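Local coordinates for N-acetylneuraminic acid (Sialic acid) synthetase (Leptospira borgpetersenii serovar Hardjo-bovis, PDB 6NCS), which probably acts as an N-acylneuraminate-9-phosphate synthase in sialic acid biosynthesis and binds a manganese ion, at residues P25-A30 with N100-A105; M115-G120 with S143-I148; L124-C129 with I134-A139. All blocks are in the same frame, centred on the assembly; numbering follows the deposited sequence.

Contact 1: P25-A30 with N100-A105; sequences PVFIIA and NILFFA
Phe27 and Ile29 reach across to Leu102 and Phe104 in an apolar contact inside a TIM barrel. Backbone hydrogen bonds tie both residues of the first strand to its neighbour, strand 227-231: Phe27 pairs with Ile228, and Ile29 with Ile228 and Lys230. Strands 27-33 and 102-107 are not adjacent. Strand 57-62 separates them, and their nearest CA atoms, those of Ile29 and Leu102, are 8.9 Å apart. The two strands therefore meet through side chains in the barrel interior. The alternate residues face outward, where Ile28 packs on helix 249-266 and Phe103 on helix 86-98.

The interior contact has two layers. One lies nearer the N-terminal ends of the strands. Here CZ of Phe27 is 4.1 Å from CD2 of Leu102. The methyl sits at the ring edge, near the ring plane, and the two side chains cross at about a right angle. The other layer, further along the strands, pairs Ile29 with Phe104. Phe104 has its CG between the backbone N and the carbonyl carbon (chi1 70°), which places the far edge of the ring against the isoleucine. Ala57 and Lys59 of the intervening strand also touch this ring. CG1, CG2 and CD1 of Ile29 all lie against the CE1-CZ edge of Phe104. CG2 of Ile29 is 4.0 Å from CE1 of Phe104, and CD1 of Ile29 lies near the ring plane, 3.9 Å from CZ of Phe104.

Contact 2: M115-G120 with S143-I148; sequences MLKEIG and SGLIVI
Lys117 NZ donates a hydrogen bond to the backbone O of Ser143 at 3.0 Å. It joins two successive outer helices of the TIM barrel: Lys117 is in helix 110-118, and Ser143 precedes Gly144, where the chain leaves the next helix. The C=O...N angle is 124°, and the amine is tilted 18° from the carbonyl plane. A carbonyl near a helix end may be somewhat more negative, which would suit the ammonium group.

The lysine chain is fully extended and runs along the surface, with CG anti to the backbone N. On the way its CD passes 4.3 Å from CB of Ser143. At its base, Lys117 CB is 4.2 Å from CD1 of Leu145, which also packs on Val121 and Leu124.

Further out, two glycines with positive phi follow the helices. Gly120 closes helix 110-118 in a Schellman motif, with its N bonded to Lys117 O. Gly144 leads the chain towards strand 146-150. Ser143 OG is hydrogen-bonded to Ala140 O and forms an ST turn. In that turn OG accepts from Leu145 N at 3.2 Å and a nearly straight 164°.

Contact 3: L124-C129 with I134-A139; sequences LKIASC and ITLLEA
Ile126 gives up more surface here than any other residue, and it faces Leu136 and Leu137 with two different branches. Its CB bond points from strand 123-126 towards helix 134-143. CG2 goes to Leu137 and the CG1 branch goes to Leu136. The isoleucine thus straddles two successive residues of the helix.

One branch, the methyl CG2 of Ile126, is 3.8 Å from CD2 of Leu137. Leu137 leaves its helix at an angle to the contact, and one methyl of its fork closes the distance. The side chains of Ile126 and Leu137 cross obliquely, and they meet methyl to methyl.

The other branch, through CG1, ends in CD1 of Ile126, which is 4.1 Å from CG of Leu136 and 4.2 Å from CD2 of Leu136. The second torsion of Ile126 is bent (chi2 -64°), not extended, and this turns CD1 into place beside the leucine. The two side chains run past each other in opposite directions. Both leucines have further apolar neighbours: Leu137 packs on Ile165 and Phe166 of helix 156-168, and Leu136 touches Leu113 of helix 110-118.

The residues next to these face other ways. Lys125 forms a salt bridge with Glu229 and also binds a citrate that probably came from the crystallisation liquor. Thr135 OG1 is hydrogen-bonded to Lys290 OXT of the second subunit, so the outer face of the helix reaches the dimer interface. The contact between strand and helix is purely apolar. It packs the first two elements of the unit formed by strand 123-126, helix 134-143 and strand 146-150. This is a beta-alpha-beta crossover, the way successive strands of a TIM barrel are joined.

In the fold
The three contacts sit in one TIM barrel. Contact 1 fills part of the interior, while contacts 2 and 3 pack helices outside the sheet. Contact 3 is nested in the loop closed by contact 2, and their centres are 12 Å apart. They share a strand pair: Ile126 N is 2.8 Å from Ile148 O, a probable hydrogen bond. Contact 1 meets contact 2 inside the barrel, where Ile29 CD1 is 3.9 Å from Ile148 CD1. It meets contact 3 through Phe104 CE2, 3.8 Å from Lys125 CB. Manganese, bound by His210 and His231, is about 9 Å from the Ile29 side chain and about 12 Å from that of Ile126.

Contact 1: P25-A30 with N100-A105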
loop_
_atom_site.group_PDB
_atom_site.type_symbol
_atom_site.label_atom_id
_atom_site.label_comp_id
_atom_site.label_asym_id
_atom_site.label_seq_id
_atom_site.Cartn_x
_atom_site.Cartn_y
_atom_site.Cartn_z
ATOM N N PRO A 25 2.506 -12.049 -10.993
ATOM C CA PRO A 25 1.240 -11.345 -10.764
ATOM C C PRO A 25 0.597 -11.773 -9.462
ATOM O O PRO A 25 0.818 -12.881 -8.966
ATOM C CB PRO A 25 0.368 -11.768 -11.953
ATOM C CG PRO A 25 1.330 -12.194 -13.000
ATOM C CD PRO A 25 2.511 -12.761 -12.282
ATOM N N VAL A 26 -0.221 -10.869 -8.921
ATOM C CA VAL A 26 -1.063 -11.211 -7.782
ATOM C C VAL A 26 -1.995 -12.342 -8.171
ATOM O O VAL A 26 -2.682 -12.275 -9.195
ATOM C CB VAL A 26 -1.859 -9.985 -7.323
ATOM C CG1 VAL A 26 -2.775 -10.353 -6.146
ATOM C CG2 VAL A 26 -0.913 -8.866 -6.946
ATOM N N PHE A 27 -2.032 -13.380 -7.343
ATOM C CA PHE A 27 -2.888 -14.541 -7.546
ATOM C C PHE A 27 -4.243 -14.252 -6.912
ATOM O O PHE A 27 -4.321 -14.020 -5.702
ATOM C CB PHE A 27 -2.213 -15.754 -6.905
ATOM C CG PHE A 27 -2.865 -17.056 -7.207
ATOM C CD1 PHE A 27 -2.631 -17.697 -8.417
ATOM C CD2 PHE A 27 -3.663 -17.681 -6.257
ATOM C CE1 PHE A 27 -3.217 -18.927 -8.686
ATOM C CE2 PHE A 27 -4.256 -18.918 -6.518
ATOM C CZ PHE A 27 -4.033 -19.535 -7.731
ATOM N N ILE A 28 -5.307 -14.238 -7.718
ATOM C CA ILE A 28 -6.635 -13.817 -7.249
ATOM C C ILE A 28 -7.560 -15.025 -7.159
ATOM O O ILE A 28 -7.772 -15.729 -8.156
ATOM C CB ILE A 28 -7.227 -12.731 -8.157
ATOM C CG1 ILE A 28 -6.345 -11.478 -8.085
ATOM C CG2 ILE A 28 -8.653 -12.368 -7.690
ATOM C CD1 ILE A 28 -6.713 -10.400 -9.070
ATOM N N ILE A 29 -8.133 -15.236 -5.972
ATOM C CA ILE A 29 -8.985 -16.382 -5.661
ATOM C C ILE A 29 -10.402 -15.871 -5.473
ATOM O O ILE A 29 -10.641 -15.009 -4.623
ATOM C CB ILE A 29 -8.523 -17.103 -4.383
ATOM C CG1 ILE A 29 -7.120 -17.698 -4.552
ATOM C CG2 ILE A 29 -9.531 -18.209 -3.988
ATOM C CD1 ILE A 29 -6.375 -17.819 -3.200
ATOM N N ALA A 30 -11.344 -16.426 -6.236
ATOM C CA ALA A 30 -12.765 -16.182 -6.036
ATOM C C ALA A 30 -13.281 -17.226 -5.053
ATOM O O ALA A 30 -13.262 -18.416 -5.355
ATOM C CB ALA A 30 -13.501 -16.265 -7.374
ATOM N N ASN A 100 -10.131 -23.160 -17.910
ATOM C CA ASN A 100 -8.799 -22.634 -17.609
ATOM C C ASN A 100 -8.800 -21.748 -16.365
ATOM O O ASN A 100 -8.230 -20.657 -16.360
ATOM C CB ASN A 100 -8.225 -21.866 -18.803
ATOM C CG ASN A 100 -8.052 -22.732 -20.024
ATOM O OD1 ASN A 100 -7.547 -23.850 -19.938
ATOM N ND2 ASN A 100 -8.478 -22.223 -21.173
ATOM N N ILE A 101 -9.447 -22.219 -15.302
ATOM C CA ILE A 101 -9.354 -21.572 -14.003
ATOM C C ILE A 101 -9.003 -22.665 -13.004
ATOM O O ILE A 101 -9.422 -23.815 -13.164
ATOM C CB ILE A 101 -10.654 -20.821 -13.624
ATOM C CG1 ILE A 101 -10.487 -20.075 -12.294
ATOM C CG2 ILE A 101 -11.852 -21.760 -13.582
ATOM C CD1 ILE A 101 -11.599 -19.058 -12.000
ATOM N N LEU A 102 -8.169 -22.339 -12.024
ATOM C CA LEU A 102 -7.756 -23.356 -11.061
ATOM C C LEU A 102 -8.883 -23.650 -10.068
ATOM O O LEU A 102 -9.510 -22.731 -9.543
ATOM C CB LEU A 102 -6.491 -22.902 -10.335
ATOM C CG LEU A 102 -5.860 -23.860 -9.324
ATOM C CD1 LEU A 102 -5.864 -25.288 -9.843
ATOM C CD2 LEU A 102 -4.437 -23.404 -9.044
ATOM N N PHE A 103 -9.156 -24.935 -9.826
ATOM C CA PHE A 103 -10.136 -25.356 -8.821
ATOM C C PHE A 103 -9.407 -25.800 -7.558
ATOM O O PHE A 103 -8.432 -26.546 -7.645
ATOM C CB PHE A 103 -10.996 -26.519 -9.341
ATOM C CG PHE A 103 -11.758 -27.250 -8.262
ATOM C CD1 PHE A 103 -13.035 -26.841 -7.893
ATOM C CD2 PHE A 103 -11.198 -28.343 -7.604
ATOM C CE1 PHE A 103 -13.736 -27.504 -6.901
ATOM C CE2 PHE A 103 -11.900 -29.004 -6.605
ATOM C CZ PHE A 103 -13.161 -28.583 -6.257
ATOM N N PHE A 104 -9.877 -25.360 -6.389
ATOM C CA PHE A 104 -9.459 -26.006 -5.144
ATOM C C PHE A 104 -10.527 -25.761 -4.085
ATOM O O PHE A 104 -11.604 -25.237 -4.372
ATOM C CB PHE A 104 -8.040 -25.586 -4.702
ATOM C CG PHE A 104 -7.884 -24.158 -4.219
ATOM C CD1 PHE A 104 -8.104 -23.070 -5.061
ATOM C CD2 PHE A 104 -7.392 -23.909 -2.941
ATOM C CE1 PHE A 104 -7.906 -21.762 -4.602
ATOM C CE2 PHE A 104 -7.174 -22.612 -2.492
ATOM C CZ PHE A 104 -7.441 -21.541 -3.317
ATOM N N ALA A 105 -10.254 -26.211 -2.864
ATOM C CA ALA A 105 -11.274 -26.122 -1.835
ATOM C C ALA A 105 -10.628 -26.084 -0.461
ATOM O O ALA A 105 -9.446 -26.401 -0.291
ATOM C CB ALA A 105 -12.263 -27.296 -1.911
#

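Contact 2: M115-G120 with S143-I148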
loop_
_atom_site.group_PDB
_atom_site.type_symbol
_atom_site.label_atom_id
_atom_site.label_comp_id
_atom_site.label_asym_id
_atom_site.label_seq_id
_atom_site.Cartn_x
_atom_site.Cartn_y
_atom_site.Cartn_z
ATOM N N MET A 115 -10.063 -36.655 0.569
ATOM C CA MET A 115 -10.848 -36.712 -0.658
ATOM C C MET A 115 -10.329 -35.709 -1.675
ATOM O O MET A 115 -10.226 -36.015 -2.868
ATOM C CB MET A 115 -12.324 -36.457 -0.345
ATOM C CG MET A 115 -13.227 -36.352 -1.566
ATOM S SD MET A 115 -13.348 -34.698 -2.287
ATOM C CE MET A 115 -13.925 -33.734 -0.880
ATOM N N LEU A 116 -9.998 -34.501 -1.220
ATOM C CA LEU A 116 -9.507 -33.490 -2.141
ATOM C C LEU A 116 -8.181 -33.912 -2.760
ATOM O O LEU A 116 -7.970 -33.739 -3.967
ATOM C CB LEU A 116 -9.386 -32.147 -1.424
ATOM C CG LEU A 116 -10.702 -31.480 -1.001
ATOM C CD1 LEU A 116 -10.415 -30.237 -0.150
ATOM C CD2 LEU A 116 -11.557 -31.095 -2.219
ATOM N N LYS A 117 -7.283 -34.499 -1.963
ATOM C CA LYS A 117 -6.025 -34.973 -2.532
ATOM C C LYS A 117 -6.266 -36.096 -3.529
ATOM O O LYS A 117 -5.588 -36.178 -4.564
ATOM C CB LYS A 117 -5.076 -35.437 -1.429
ATOM C CG LYS A 117 -3.730 -35.897 -1.971
ATOM C CD LYS A 117 -2.750 -36.211 -0.872
ATOM C CE LYS A 117 -1.388 -36.551 -1.452
ATOM N NZ LYS A 117 -0.444 -36.965 -0.386
ATOM N N GLU A 118 -7.234 -36.968 -3.238
ATOM C CA GLU A 118 -7.497 -38.110 -4.112
ATOM C C GLU A 118 -8.023 -37.666 -5.471
ATOM O O GLU A 118 -7.704 -38.283 -6.494
ATOM C CB GLU A 118 -8.484 -39.069 -3.447
ATOM N N ILE A 119 -8.844 -36.609 -5.511
ATOM C CA ILE A 119 -9.338 -36.143 -6.806
ATOM C C ILE A 119 -8.319 -35.274 -7.512
ATOM O O ILE A 119 -8.590 -34.789 -8.617
ATOM C CB ILE A 119 -10.678 -35.386 -6.696
ATOM C CG1 ILE A 119 -10.508 -34.049 -5.983
ATOM C CG2 ILE A 119 -11.722 -36.240 -5.974
ATOM C CD1 ILE A 119 -11.728 -33.158 -6.131
ATOM N N GLY A 120 -7.157 -35.060 -6.911
ATOM C CA GLY A 120 -6.050 -34.436 -7.598
ATOM C C GLY A 120 -5.897 -32.939 -7.429
ATOM O O GLY A 120 -5.228 -32.316 -8.261
ATOM N N SER A 143 0.488 -33.758 3.535
ATOM C CA SER A 143 -0.026 -34.085 2.209
ATOM C C SER A 143 0.973 -33.748 1.112
ATOM O O SER A 143 0.904 -34.320 0.018
ATOM C CB SER A 143 -1.337 -33.336 1.954
ATOM O OG SER A 143 -1.079 -31.949 1.795
ATOM N N GLY A 144 1.885 -32.809 1.370
ATOM C CA GLY A 144 2.805 -32.346 0.355
ATOM C C GLY A 144 2.230 -31.331 -0.609
ATOM O O GLY A 144 2.982 -30.791 -1.439
ATOM N N LEU A 145 0.929 -31.049 -0.536
ATOM C CA LEU A 145 0.325 -30.078 -1.432
ATOM C C LEU A 145 0.673 -28.654 -1.000
ATOM O O LEU A 145 1.155 -28.412 0.109
ATOM C CB LEU A 145 -1.196 -30.245 -1.457
ATOM C CG LEU A 145 -1.712 -31.644 -1.788
ATOM C CD1 LEU A 145 -3.244 -31.632 -1.805
ATOM C CD2 LEU A 145 -1.151 -32.102 -3.123
ATOM N N ILE A 146 0.420 -27.709 -1.904
ATOM C CA ILE A 146 0.534 -26.296 -1.566
ATOM C C ILE A 146 -0.556 -25.955 -0.567
ATOM O O ILE A 146 -1.711 -26.349 -0.743
ATOM C CB ILE A 146 0.394 -25.423 -2.823
ATOM C CG1 ILE A 146 1.463 -25.775 -3.862
ATOM C CG2 ILE A 146 0.411 -23.928 -2.457
ATOM C CD1 ILE A 146 1.072 -25.313 -5.256
ATOM N N VAL A 147 -0.203 -25.214 0.482
ATOM C CA VAL A 147 -1.153 -24.891 1.541
ATOM C C VAL A 147 -1.244 -23.381 1.656
ATOM O O VAL A 147 -0.220 -22.703 1.805
ATOM C CB VAL A 147 -0.751 -25.496 2.894
ATOM C CG1 VAL A 147 -1.774 -25.084 3.952
ATOM C CG2 VAL A 147 -0.652 -27.015 2.803
ATOM N N ILE A 148 -2.467 -22.865 1.591
ATOM C CA ILE A 148 -2.755 -21.470 1.890
ATOM C C ILE A 148 -3.489 -21.446 3.221
ATOM O O ILE A 148 -4.552 -22.064 3.356
ATOM C CB ILE A 148 -3.607 -20.813 0.797
ATOM C CG1 ILE A 148 -2.932 -20.934 -0.576
ATOM C CG2 ILE A 148 -3.857 -19.364 1.174
ATOM C CD1 ILE A 148 -3.795 -20.372 -1.727
#

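Contact 3: L124-C129 with I134-A139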
loop_
_atom_site.group_PDB
_atom_site.type_symbol
_atom_site.label_atom_id
_atom_site.label_comp_id
_atom_site.label_asym_id
_atom_site.label_seq_id
_atom_site.Cartn_x
_atom_site.Cartn_y
_atom_site.Cartn_z
ATOM N N LEU A 124 -4.379 -26.645 -1.125
ATOM C CA LEU A 124 -5.362 -26.692 -0.051
ATOM C C LEU A 124 -5.455 -25.324 0.615
ATOM O O LEU A 124 -4.433 -24.681 0.879
ATOM C CB LEU A 124 -4.985 -27.739 1.009
ATOM C CG LEU A 124 -4.832 -29.198 0.592
ATOM C CD1 LEU A 124 -4.186 -29.975 1.725
ATOM C CD2 LEU A 124 -6.194 -29.784 0.255
ATOM N N LYS A 125 -6.674 -24.880 0.901
ATOM C CA LYS A 125 -6.880 -23.719 1.754
ATOM C C LYS A 125 -7.272 -24.198 3.144
ATOM O O LYS A 125 -8.081 -25.115 3.274
ATOM C CB LYS A 125 -7.988 -22.818 1.194
ATOM C CG LYS A 125 -8.405 -21.689 2.115
ATOM C CD LYS A 125 -7.356 -20.614 2.175
ATOM C CE LYS A 125 -7.639 -19.643 3.317
ATOM N NZ LYS A 125 -8.921 -18.906 3.134
ATOM N N ILE A 126 -6.707 -23.577 4.183
ATOM C CA ILE A 126 -7.113 -23.845 5.560
ATOM C C ILE A 126 -7.724 -22.569 6.115
ATOM O O ILE A 126 -7.082 -21.507 6.101
ATOM C CB ILE A 126 -5.946 -24.317 6.437
ATOM C CG1 ILE A 126 -5.343 -25.610 5.887
ATOM C CG2 ILE A 126 -6.423 -24.526 7.873
ATOM C CD1 ILE A 126 -6.286 -26.788 5.910
ATOM N N ALA A 127 -8.957 -22.682 6.614
ATOM C CA ALA A 127 -9.739 -21.544 7.067
ATOM C C ALA A 127 -9.144 -20.927 8.328
ATOM O O ALA A 127 -8.434 -21.582 9.089
ATOM C CB ALA A 127 -11.181 -21.978 7.335
ATOM N N SER A 128 -9.469 -19.644 8.554
ATOM C CA SER A 128 -8.950 -18.946 9.729
ATOM C C SER A 128 -9.321 -19.670 11.013
ATOM O O SER A 128 -8.493 -19.802 11.920
ATOM C CB SER A 128 -9.470 -17.510 9.779
ATOM O OG SER A 128 -8.965 -16.738 8.696
ATOM N N CYS A 129 -10.564 -20.147 11.105
ATOM C CA CYS A 129 -11.021 -20.822 12.312
ATOM C C CYS A 129 -10.243 -22.094 12.613
ATOM O O CYS A 129 -10.390 -22.638 13.714
ATOM C CB CYS A 129 -12.507 -21.157 12.185
ATOM S SG CYS A 129 -12.852 -22.401 10.902
ATOM N N ILE A 134 -4.816 -28.449 15.131
ATOM C CA ILE A 134 -3.498 -29.059 14.941
ATOM C C ILE A 134 -3.597 -30.315 14.084
ATOM O O ILE A 134 -2.774 -30.540 13.187
ATOM C CB ILE A 134 -2.845 -29.360 16.304
ATOM C CG1 ILE A 134 -2.795 -28.093 17.158
ATOM C CG2 ILE A 134 -1.440 -29.930 16.103
ATOM C CD1 ILE A 134 -2.052 -26.949 16.502
ATOM N N THR A 135 -4.604 -31.149 14.339
ATOM C CA THR A 135 -4.769 -32.368 13.555
ATOM C C THR A 135 -4.922 -32.051 12.070
ATOM O O THR A 135 -4.299 -32.693 11.217
ATOM C CB THR A 135 -5.974 -33.158 14.065
ATOM O OG1 THR A 135 -5.729 -33.588 15.409
ATOM C CG2 THR A 135 -6.223 -34.375 13.190
ATOM N N LEU A 136 -5.744 -31.054 11.739
ATOM C CA LEU A 136 -5.968 -30.733 10.332
ATOM C C LEU A 136 -4.736 -30.082 9.710
ATOM O O LEU A 136 -4.377 -30.379 8.561
ATOM C CB LEU A 136 -7.196 -29.827 10.197
ATOM C CG LEU A 136 -7.643 -29.442 8.781
ATOM C CD1 LEU A 136 -8.067 -30.690 8.016
ATOM C CD2 LEU A 136 -8.795 -28.445 8.831
ATOM N N LEU A 137 -4.077 -29.186 10.447
ATOM C CA LEU A 137 -2.854 -28.568 9.937
ATOM C C LEU A 137 -1.782 -29.611 9.666
ATOM O O LEU A 137 -1.117 -29.578 8.624
ATOM C CB LEU A 137 -2.336 -27.532 10.930
ATOM C CG LEU A 137 -3.229 -26.336 11.209
ATOM C CD1 LEU A 137 -2.644 -25.539 12.365
ATOM C CD2 LEU A 137 -3.339 -25.475 9.958
ATOM N N GLU A 138 -1.582 -30.537 10.609
ATOM C CA GLU A 138 -0.578 -31.575 10.414
ATOM C C GLU A 138 -0.914 -32.442 9.206
ATOM O O GLU A 138 -0.017 -32.870 8.473
ATOM C CB GLU A 138 -0.451 -32.425 11.683
ATOM C CG GLU A 138 0.344 -31.731 12.791
ATOM C CD GLU A 138 0.410 -32.541 14.076
ATOM O OE1 GLU A 138 -0.473 -33.400 14.295
ATOM O OE2 GLU A 138 1.345 -32.313 14.874
ATOM N N ALA A 139 -2.199 -32.713 8.979
ATOM C CA ALA A 139 -2.568 -33.503 7.807
ATOM C C ALA A 139 -2.319 -32.723 6.522
ATOM O O ALA A 139 -1.897 -33.297 5.511
ATOM C CB ALA A 139 -4.029 -33.932 7.893
#